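FMN Adenylyltransferase (Candida glabrata, PDB 3FWK) catalyses the transfer of an adenylyl group from ATP to FMN, the FAD-forming step of flavin cofactor biosynthesis. Local coordinates at residues K69-L77 against Q195-A203; T120-R131 against N213-R221. One frame throughout, in Å; residues are numbered along the deposited sequence. Where two conformers were deposited one is given.

Interaction 1: K69-L77 against Q195-A203; sequences KDCQVLLLL and QPLLHWNLA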
# COMPACT_ATOMS: atom_id res chain seq x y z
N LYS A 69 -2.96 0.23 -1.89
CA LYS A 69 -2.53 -1.16 -1.71
C LYS A 69 -1.00 -1.32 -1.73
O LYS A 69 -0.47 -2.16 -1.01
CB LYS A 69 -3.22 -2.01 -2.79
CG LYS A 69 -2.83 -1.63 -4.21
CD LYS A 69 -3.70 -2.32 -5.25
CE LYS A 69 -3.19 -2.10 -6.66
NZ LYS A 69 -3.34 -0.69 -7.16
N ASP A 70 -0.30 -0.54 -2.55
CA ASP A 70 1.16 -0.69 -2.63
C ASP A 70 1.83 -0.21 -1.34
O ASP A 70 2.67 -0.89 -0.74
CB ASP A 70 1.76 0.09 -3.79
CG ASP A 70 1.28 -0.38 -5.16
OD1 ASP A 70 0.84 -1.53 -5.32
OD2 ASP A 70 1.43 0.47 -6.08
N CYS A 71 1.44 0.98 -0.87
CA CYS A 71 1.95 1.47 0.38
C CYS A 71 1.58 0.57 1.53
O CYS A 71 2.37 0.44 2.47
CB CYS A 71 1.42 2.89 0.65
SG CYS A 71 2.30 4.17 -0.27
N GLN A 72 0.37 -0.00 1.51
CA GLN A 72 -0.01 -0.88 2.60
C GLN A 72 0.84 -2.17 2.63
O GLN A 72 1.32 -2.57 3.68
CB GLN A 72 -1.49 -1.19 2.55
CG GLN A 72 -1.90 -1.92 3.86
CD GLN A 72 -3.34 -2.17 3.98
OE1 GLN A 72 -4.11 -1.93 3.04
NE2 GLN A 72 -3.75 -2.68 5.15
N VAL A 73 1.01 -2.81 1.47
CA VAL A 73 1.90 -3.98 1.44
C VAL A 73 3.27 -3.58 1.96
O VAL A 73 3.88 -4.30 2.77
CB VAL A 73 1.99 -4.56 0.00
CG1 VAL A 73 3.19 -5.53 -0.10
CG2 VAL A 73 0.70 -5.25 -0.37
N LEU A 74 3.81 -2.48 1.47
CA LEU A 74 5.15 -2.10 1.90
C LEU A 74 5.21 -1.80 3.39
O LEU A 74 6.19 -2.13 4.05
CB LEU A 74 5.65 -0.93 1.08
CG LEU A 74 7.08 -0.47 1.41
CD1 LEU A 74 8.11 -1.63 1.27
CD2 LEU A 74 7.46 0.65 0.47
N LEU A 75 4.16 -1.17 3.94
CA LEU A 75 4.16 -0.90 5.38
C LEU A 75 4.16 -2.23 6.17
O LEU A 75 4.87 -2.34 7.17
CB LEU A 75 2.94 -0.08 5.74
CG LEU A 75 2.82 0.29 7.24
CD1 LEU A 75 4.01 1.07 7.77
CD2 LEU A 75 1.50 1.08 7.44
N LEU A 76 3.35 -3.21 5.76
CA LEU A 76 3.38 -4.50 6.45
C LEU A 76 4.78 -5.12 6.39
O LEU A 76 5.27 -5.64 7.39
CB LEU A 76 2.37 -5.44 5.81
CG LEU A 76 0.89 -5.01 5.87
CD1 LEU A 76 0.01 -6.08 5.23
CD2 LEU A 76 0.42 -4.64 7.29
N LEU A 77 5.43 -5.08 5.21
CA LEU A 77 6.76 -5.62 5.10
C LEU A 77 7.79 -4.84 5.89
O LEU A 77 8.73 -5.43 6.44
CB LEU A 77 7.16 -5.73 3.63
CG LEU A 77 6.29 -6.69 2.83
CD1 LEU A 77 6.60 -6.55 1.35
CD2 LEU A 77 6.40 -8.19 3.29
N GLN A 195 13.20 2.38 -1.96
CA GLN A 195 12.12 1.94 -2.84
C GLN A 195 12.17 0.42 -2.92
O GLN A 195 12.70 -0.14 -3.88
CB GLN A 195 12.26 2.58 -4.22
CG GLN A 195 12.00 4.08 -4.11
CD GLN A 195 12.36 4.97 -5.27
OE1 GLN A 195 11.62 5.92 -5.54
NE2 GLN A 195 13.48 4.71 -5.94
N PRO A 196 11.66 -0.27 -1.90
CA PRO A 196 11.86 -1.72 -1.77
C PRO A 196 10.77 -2.57 -2.42
O PRO A 196 10.79 -3.80 -2.22
CB PRO A 196 11.87 -1.93 -0.23
CG PRO A 196 11.82 -0.52 0.39
CD PRO A 196 11.09 0.28 -0.65
N LEU A 197 9.82 -1.95 -3.11
CA LEU A 197 8.67 -2.62 -3.70
C LEU A 197 8.74 -2.62 -5.23
O LEU A 197 7.79 -3.05 -5.91
CB LEU A 197 7.36 -1.91 -3.26
CG LEU A 197 6.15 -2.84 -3.16
CD1 LEU A 197 6.26 -3.82 -1.98
CD2 LEU A 197 4.87 -2.01 -3.11
N LEU A 198 9.87 -2.19 -5.82
CA LEU A 198 9.87 -1.90 -7.26
C LEU A 198 9.58 -3.12 -8.12
O LEU A 198 8.92 -3.01 -9.14
CB LEU A 198 11.25 -1.34 -7.68
CG LEU A 198 11.55 0.05 -7.15
CD1 LEU A 198 13.03 0.40 -7.38
CD2 LEU A 198 10.67 1.08 -7.86
N HIS A 199 10.07 -4.28 -7.67
CA HIS A 199 9.96 -5.54 -8.41
C HIS A 199 8.63 -6.27 -8.21
O HIS A 199 8.43 -7.32 -8.81
CB HIS A 199 11.09 -6.47 -7.99
CG HIS A 199 11.13 -6.67 -6.51
ND1 HIS A 199 11.58 -5.70 -5.66
CD2 HIS A 199 10.66 -7.68 -5.74
CE1 HIS A 199 11.42 -6.12 -4.42
NE2 HIS A 199 10.86 -7.32 -4.43
N TRP A 200 7.74 -5.76 -7.35
CA TRP A 200 6.45 -6.40 -7.15
C TRP A 200 5.56 -6.17 -8.35
O TRP A 200 5.59 -5.08 -8.93
CB TRP A 200 5.77 -5.84 -5.87
CG TRP A 200 6.33 -6.39 -4.63
CD1 TRP A 200 7.63 -6.29 -4.18
CD2 TRP A 200 5.64 -7.18 -3.68
NE1 TRP A 200 7.78 -6.98 -3.00
CE2 TRP A 200 6.57 -7.53 -2.67
CE3 TRP A 200 4.31 -7.62 -3.57
CZ2 TRP A 200 6.23 -8.33 -1.58
CZ3 TRP A 200 3.97 -8.43 -2.47
CH2 TRP A 200 4.93 -8.76 -1.48
N ASN A 201 4.77 -7.17 -8.72
CA ASN A 201 3.73 -7.04 -9.71
C ASN A 201 2.36 -6.95 -9.04
O ASN A 201 2.20 -7.31 -7.86
CB ASN A 201 3.71 -8.33 -10.62
CG ASN A 201 5.09 -8.76 -11.10
OD1 ASN A 201 5.73 -8.01 -11.83
ND2 ASN A 201 5.52 -9.98 -10.74
N LEU A 202 1.36 -6.51 -9.81
CA LEU A 202 0.01 -6.35 -9.29
C LEU A 202 -0.49 -7.65 -8.65
O LEU A 202 -1.07 -7.62 -7.57
CB LEU A 202 -0.91 -5.90 -10.43
CG LEU A 202 -2.39 -5.71 -10.06
CD1 LEU A 202 -2.56 -4.71 -8.90
CD2 LEU A 202 -3.17 -5.30 -11.30
N ALA A 203 -0.27 -8.81 -9.28
CA ALA A 203 -0.76 -10.05 -8.72
C ALA A 203 -0.12 -10.34 -7.36
O ALA A 203 -0.75 -10.95 -6.48
CB ALA A 203 -0.48 -11.21 -9.70

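Interaction 2: T120-R131 against N213-R221; sequences TLENFIEETSLR and NEPICELYR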
# COMPACT_ATOMS: atom_id res chain seq x y z
N THR A 120 -13.01 7.89 1.27
CA THR A 120 -12.77 6.57 1.87
C THR A 120 -11.27 6.39 2.10
O THR A 120 -10.85 5.75 3.07
CB THR A 120 -13.29 5.46 0.97
OG1 THR A 120 -14.70 5.57 0.84
CG2 THR A 120 -13.00 4.09 1.58
N LEU A 121 -10.44 6.88 1.17
CA LEU A 121 -9.01 6.80 1.33
C LEU A 121 -8.52 7.66 2.52
O LEU A 121 -7.69 7.21 3.30
CB LEU A 121 -8.31 7.17 0.03
CG LEU A 121 -6.83 6.87 -0.05
CD1 LEU A 121 -6.49 5.41 0.27
CD2 LEU A 121 -6.38 7.18 -1.47
N GLU A 122 -9.03 8.91 2.65
CA GLU A 122 -8.71 9.71 3.84
C GLU A 122 -9.05 8.95 5.10
O GLU A 122 -8.26 8.90 6.06
CB GLU A 122 -9.47 11.05 3.81
CG GLU A 122 -9.15 11.97 2.63
CD GLU A 122 -7.85 12.69 2.73
OE1 GLU A 122 -7.08 12.53 3.70
OE2 GLU A 122 -7.61 13.51 1.79
N ASN A 123 -10.27 8.37 5.14
CA ASN A 123 -10.71 7.62 6.31
C ASN A 123 -9.72 6.47 6.58
O ASN A 123 -9.35 6.22 7.73
CB ASN A 123 -12.08 7.02 6.10
CG ASN A 123 -13.21 8.03 6.09
OD1 ASN A 123 -13.05 9.18 6.53
ND2 ASN A 123 -14.38 7.59 5.62
N PHE A 124 -9.33 5.77 5.52
CA PHE A 124 -8.49 4.60 5.68
C PHE A 124 -7.09 4.96 6.19
O PHE A 124 -6.50 4.24 7.00
CB PHE A 124 -8.40 3.88 4.35
CG PHE A 124 -7.59 2.61 4.45
CD1 PHE A 124 -8.09 1.53 5.18
CD2 PHE A 124 -6.32 2.51 3.89
CE1 PHE A 124 -7.36 0.35 5.31
CE2 PHE A 124 -5.56 1.33 4.05
CZ PHE A 124 -6.10 0.26 4.76
N ILE A 125 -6.55 6.09 5.72
CA ILE A 125 -5.24 6.55 6.22
C ILE A 125 -5.32 6.84 7.71
O ILE A 125 -4.43 6.47 8.48
CB ILE A 125 -4.76 7.76 5.42
CG1 ILE A 125 -4.44 7.32 3.97
CG2 ILE A 125 -3.57 8.42 6.11
CD1 ILE A 125 -4.29 8.49 2.99
N GLU A 126 -6.40 7.48 8.14
CA GLU A 126 -6.57 7.76 9.59
C GLU A 126 -6.72 6.46 10.39
O GLU A 126 -6.10 6.30 11.45
CB GLU A 126 -7.80 8.66 9.74
CG GLU A 126 -7.50 10.03 9.15
CD GLU A 126 -8.74 10.85 8.76
OE1 GLU A 126 -9.87 10.49 9.16
OE2 GLU A 126 -8.58 11.84 8.01
N GLU A 127 -7.52 5.53 9.87
CA GLU A 127 -7.77 4.26 10.56
C GLU A 127 -6.50 3.47 10.68
O GLU A 127 -6.21 2.87 11.73
CB GLU A 127 -8.82 3.48 9.78
CG GLU A 127 -10.21 4.11 9.87
CD GLU A 127 -11.10 3.93 8.65
OE1 GLU A 127 -10.81 3.07 7.76
OE2 GLU A 127 -12.15 4.64 8.57
N THR A 128 -5.71 3.43 9.62
CA THR A 128 -4.47 2.68 9.69
C THR A 128 -3.40 3.36 10.52
O THR A 128 -2.59 2.67 11.15
CB THR A 128 -4.01 2.27 8.34
OG1 THR A 128 -3.93 3.39 7.52
CG2 THR A 128 -4.99 1.32 7.66
N SER A 129 -3.40 4.69 10.56
CA SER A 129 -2.48 5.36 11.46
C SER A 129 -2.75 4.96 12.91
O SER A 129 -1.82 4.80 13.70
CB SER A 129 -2.61 6.88 11.26
OG SER A 129 -2.13 7.27 9.99
N LEU A 130 -4.03 4.85 13.26
CA LEU A 130 -4.34 4.37 14.60
C LEU A 130 -4.02 2.90 14.76
O LEU A 130 -3.46 2.51 15.78
CB LEU A 130 -5.81 4.60 14.86
CG LEU A 130 -6.23 6.04 15.11
CD1 LEU A 130 -7.74 6.10 15.26
CD2 LEU A 130 -5.52 6.57 16.41
N ARG A 131 -4.33 2.08 13.76
CA ARG A 131 -4.12 0.64 13.90
C ARG A 131 -2.68 0.27 14.13
O ARG A 131 -2.38 -0.58 14.96
CB ARG A 131 -4.61 -0.07 12.66
CG ARG A 131 -4.44 -1.60 12.79
CD ARG A 131 -5.19 -2.34 11.72
NE ARG A 131 -4.99 -3.80 11.78
CZ ARG A 131 -5.24 -4.65 12.83
NH1 ARG A 131 -5.74 -4.26 14.01
NH2 ARG A 131 -4.94 -5.93 12.72
N ASN A 213 -5.08 -10.62 5.74
CA ASN A 213 -6.30 -10.41 6.52
C ASN A 213 -6.27 -9.10 7.30
O ASN A 213 -6.99 -8.96 8.27
CB ASN A 213 -6.51 -11.59 7.47
CG ASN A 213 -7.93 -11.72 7.96
OD1 ASN A 213 -8.89 -11.15 7.38
ND2 ASN A 213 -8.10 -12.53 8.98
N GLU A 214 -5.47 -8.15 6.84
CA GLU A 214 -5.51 -6.79 7.39
C GLU A 214 -6.64 -6.03 6.69
O GLU A 214 -6.94 -6.27 5.51
CB GLU A 214 -4.17 -6.12 7.16
CG GLU A 214 -3.16 -6.62 8.12
CD GLU A 214 -3.51 -6.20 9.56
OE1 GLU A 214 -3.46 -5.01 9.85
OE2 GLU A 214 -3.91 -7.06 10.37
N PRO A 215 -7.25 -5.06 7.38
CA PRO A 215 -8.22 -4.18 6.71
C PRO A 215 -7.51 -3.47 5.57
O PRO A 215 -6.40 -2.99 5.75
CB PRO A 215 -8.61 -3.15 7.82
CG PRO A 215 -8.31 -3.88 9.11
CD PRO A 215 -7.06 -4.71 8.80
N ILE A 216 -8.18 -3.34 4.44
CA ILE A 216 -7.63 -2.59 3.32
C ILE A 216 -8.61 -1.50 2.93
O ILE A 216 -9.75 -1.48 3.40
CB ILE A 216 -7.33 -3.48 2.10
CG1 ILE A 216 -8.61 -4.05 1.52
CG2 ILE A 216 -6.36 -4.63 2.52
CD1 ILE A 216 -8.38 -4.88 0.25
N CYS A 217 -8.18 -0.57 2.06
CA CYS A 217 -9.12 0.44 1.60
C CYS A 217 -10.27 -0.21 0.86
O CYS A 217 -10.06 -0.88 -0.17
CB CYS A 217 -8.43 1.44 0.72
SG CYS A 217 -9.56 2.77 0.17
N GLU A 218 -11.51 -0.04 1.35
CA GLU A 218 -12.58 -0.87 0.83
C GLU A 218 -13.08 -0.44 -0.54
O GLU A 218 -13.88 -1.14 -1.16
CB GLU A 218 -13.71 -1.06 1.87
CG GLU A 218 -13.40 -2.15 2.91
CD GLU A 218 -13.38 -3.55 2.29
OE1 GLU A 218 -12.32 -4.17 2.31
OE2 GLU A 218 -14.42 -4.00 1.76
N LEU A 219 -12.55 0.66 -1.10
CA LEU A 219 -12.83 0.95 -2.51
C LEU A 219 -12.45 -0.21 -3.44
O LEU A 219 -13.12 -0.43 -4.45
CB LEU A 219 -12.14 2.25 -2.96
CG LEU A 219 -12.72 3.50 -2.30
CD1 LEU A 219 -11.85 4.71 -2.66
CD2 LEU A 219 -14.21 3.73 -2.68
N TYR A 220 -11.36 -0.93 -3.15
CA TYR A 220 -10.97 -2.04 -4.04
C TYR A 220 -12.07 -3.07 -4.14
O TYR A 220 -12.28 -3.67 -5.21
CB TYR A 220 -9.66 -2.67 -3.55
CG TYR A 220 -8.50 -1.71 -3.54
CD1 TYR A 220 -8.11 -1.04 -4.70
CD2 TYR A 220 -7.81 -1.46 -2.34
CE1 TYR A 220 -7.02 -0.14 -4.66
CE2 TYR A 220 -6.72 -0.58 -2.31
CZ TYR A 220 -6.35 0.06 -3.45
OH TYR A 220 -5.30 0.94 -3.36
N ARG A 221 -12.82 -3.29 -3.06
CA ARG A 221 -13.92 -4.25 -3.05
C ARG A 221 -14.98 -3.92 -4.10
O ARG A 221 -15.71 -4.81 -4.52
CB ARG A 221 -14.50 -4.32 -1.62
CG ARG A 221 -15.73 -5.22 -1.48
CD ARG A 221 -15.36 -6.73 -1.64
NE ARG A 221 -16.58 -7.55 -1.54
CZ ARG A 221 -17.42 -7.75 -2.55
NH1 ARG A 221 -17.17 -7.28 -3.77
NH2 ARG A 221 -18.53 -8.46 -2.35

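Interaction 1: K69-L77 against Q195-A203
Leu197 and Trp200, in the loop leaving strand 192-194, pack against the helix 69-86 that follows the central strand 61-64 of the Rossmann-like sheet. Leu197 straddles the helix surface with its two methyls: CD2 rests 3.4 Å from the backbone Asp70 O, while CD1 lies 4.0 Å from Val73 CG1. A type I turn from Leu197 to Trp200, closed by Trp200 N to Leu197 O, brings the indole back over the same side chain. Val73, with CG1 anti to the backbone N (chi1 165°), points that methyl at one indole face, 4.0 Å from the six-membered-ring centroid in a CH-pi contact; Leu197 CD1 lies over the same face. Leu77 CD1 meets the ring obliquely, 3.4 Å from Trp200 CZ2, and Trp200 NE1 is bonded to Thr42 OG1 of helix 31-50. Just before the turn in sequence, Leu74 crosses the Pro196 ring at about a right angle, Leu74 CD2 to Pro196 CD 3.8 Å. At the other end Lys69 CE presses tightly on Leu202 CD1 at 3.5 Å, while the Lys69 ammonium group goes on to Thr225 O and Glu300. This buried, largely apolar seam joins the helix after strand 61-64 to the loop behind a later strand in a Rossmann-like fold, consistent with the PAPS-reductase family.

Interaction 2: T120-R131 against N213-R221
Glu214 and Arg131 open the contact between the loop 213-221 and helix 119-131, touched from Thr120 to Arg131, the crossover helix of a beta-alpha-beta unit with parallel strands 107-111 and 134-138. The extended Arg131 chain (CG to NE) carries the guanidinium to the carboxylate, and in the conformer given the two form a side-on salt bridge: Arg131 NE to Glu214 OE1 is 2.7 Å, and Arg131 NH2 meets the syn lone pair of Glu214 OE2 at 2.8 Å in a nearly straight bond (174°). The two planes are only 18° apart. Tyr132 OH also bonds Glu214 OE1, and Arg131 NH2 also bonds Thr266 O, so Glu214 OE1 and Arg131 NH2 each have a second partner. Pro215 follows, its O lying at the edge of the Phe124 ring, 3.4 Å from Phe124 CZ, and its CD beside Arg131 NE. Next the Ile216-Cys217 peptide runs across one face of Phe124, with Cys217 N over the ring centre, and Cys217 CB makes a CH-pi contact there. Thr128 CG2 lies 3.3 Å above the opposite face, offset toward its rim, so the ring has neighbours on both faces. Phe124 CG is anti to its own N (chi1 -177°), which sends the ring across to the loop. Cys217 SG lies obliquely to that ring and nests between Thr120 CG2 at 3.9 Å and Leu121 CD1 at 4.1 Å. Last, Leu219 meets Thr120 tip to tip, Leu219 CG to Thr120 CB 3.9 Å, while Thr120 OG1 turns to Asp277 OD2 and Ala274 N.

In the fold
Interactions 1 and 2 have centres about 16 Å apart and interleave along the chain: 69-77, 120-131, 195-203, then 213-221. The last two segments are joined by helix 202-212, whose start belongs to interaction 1 and whose exit leads into interaction 2. Helix 69-86, part of interaction 1, also touches interaction 2. Its Gln72 NE2 probably bonds Pro215 O at 2.7 Å, Gln72 OE1 packs on Phe124 CZ, and Lys69 N probably donates to Tyr220 OH, 2.9 Å away. The later segments 195-203 and 213-221 thus pack on the helices after the neighbouring strands 61-64 and 107-111 of the mixed sheet, in two largely buried contacts joined through Gln72 and Lys69.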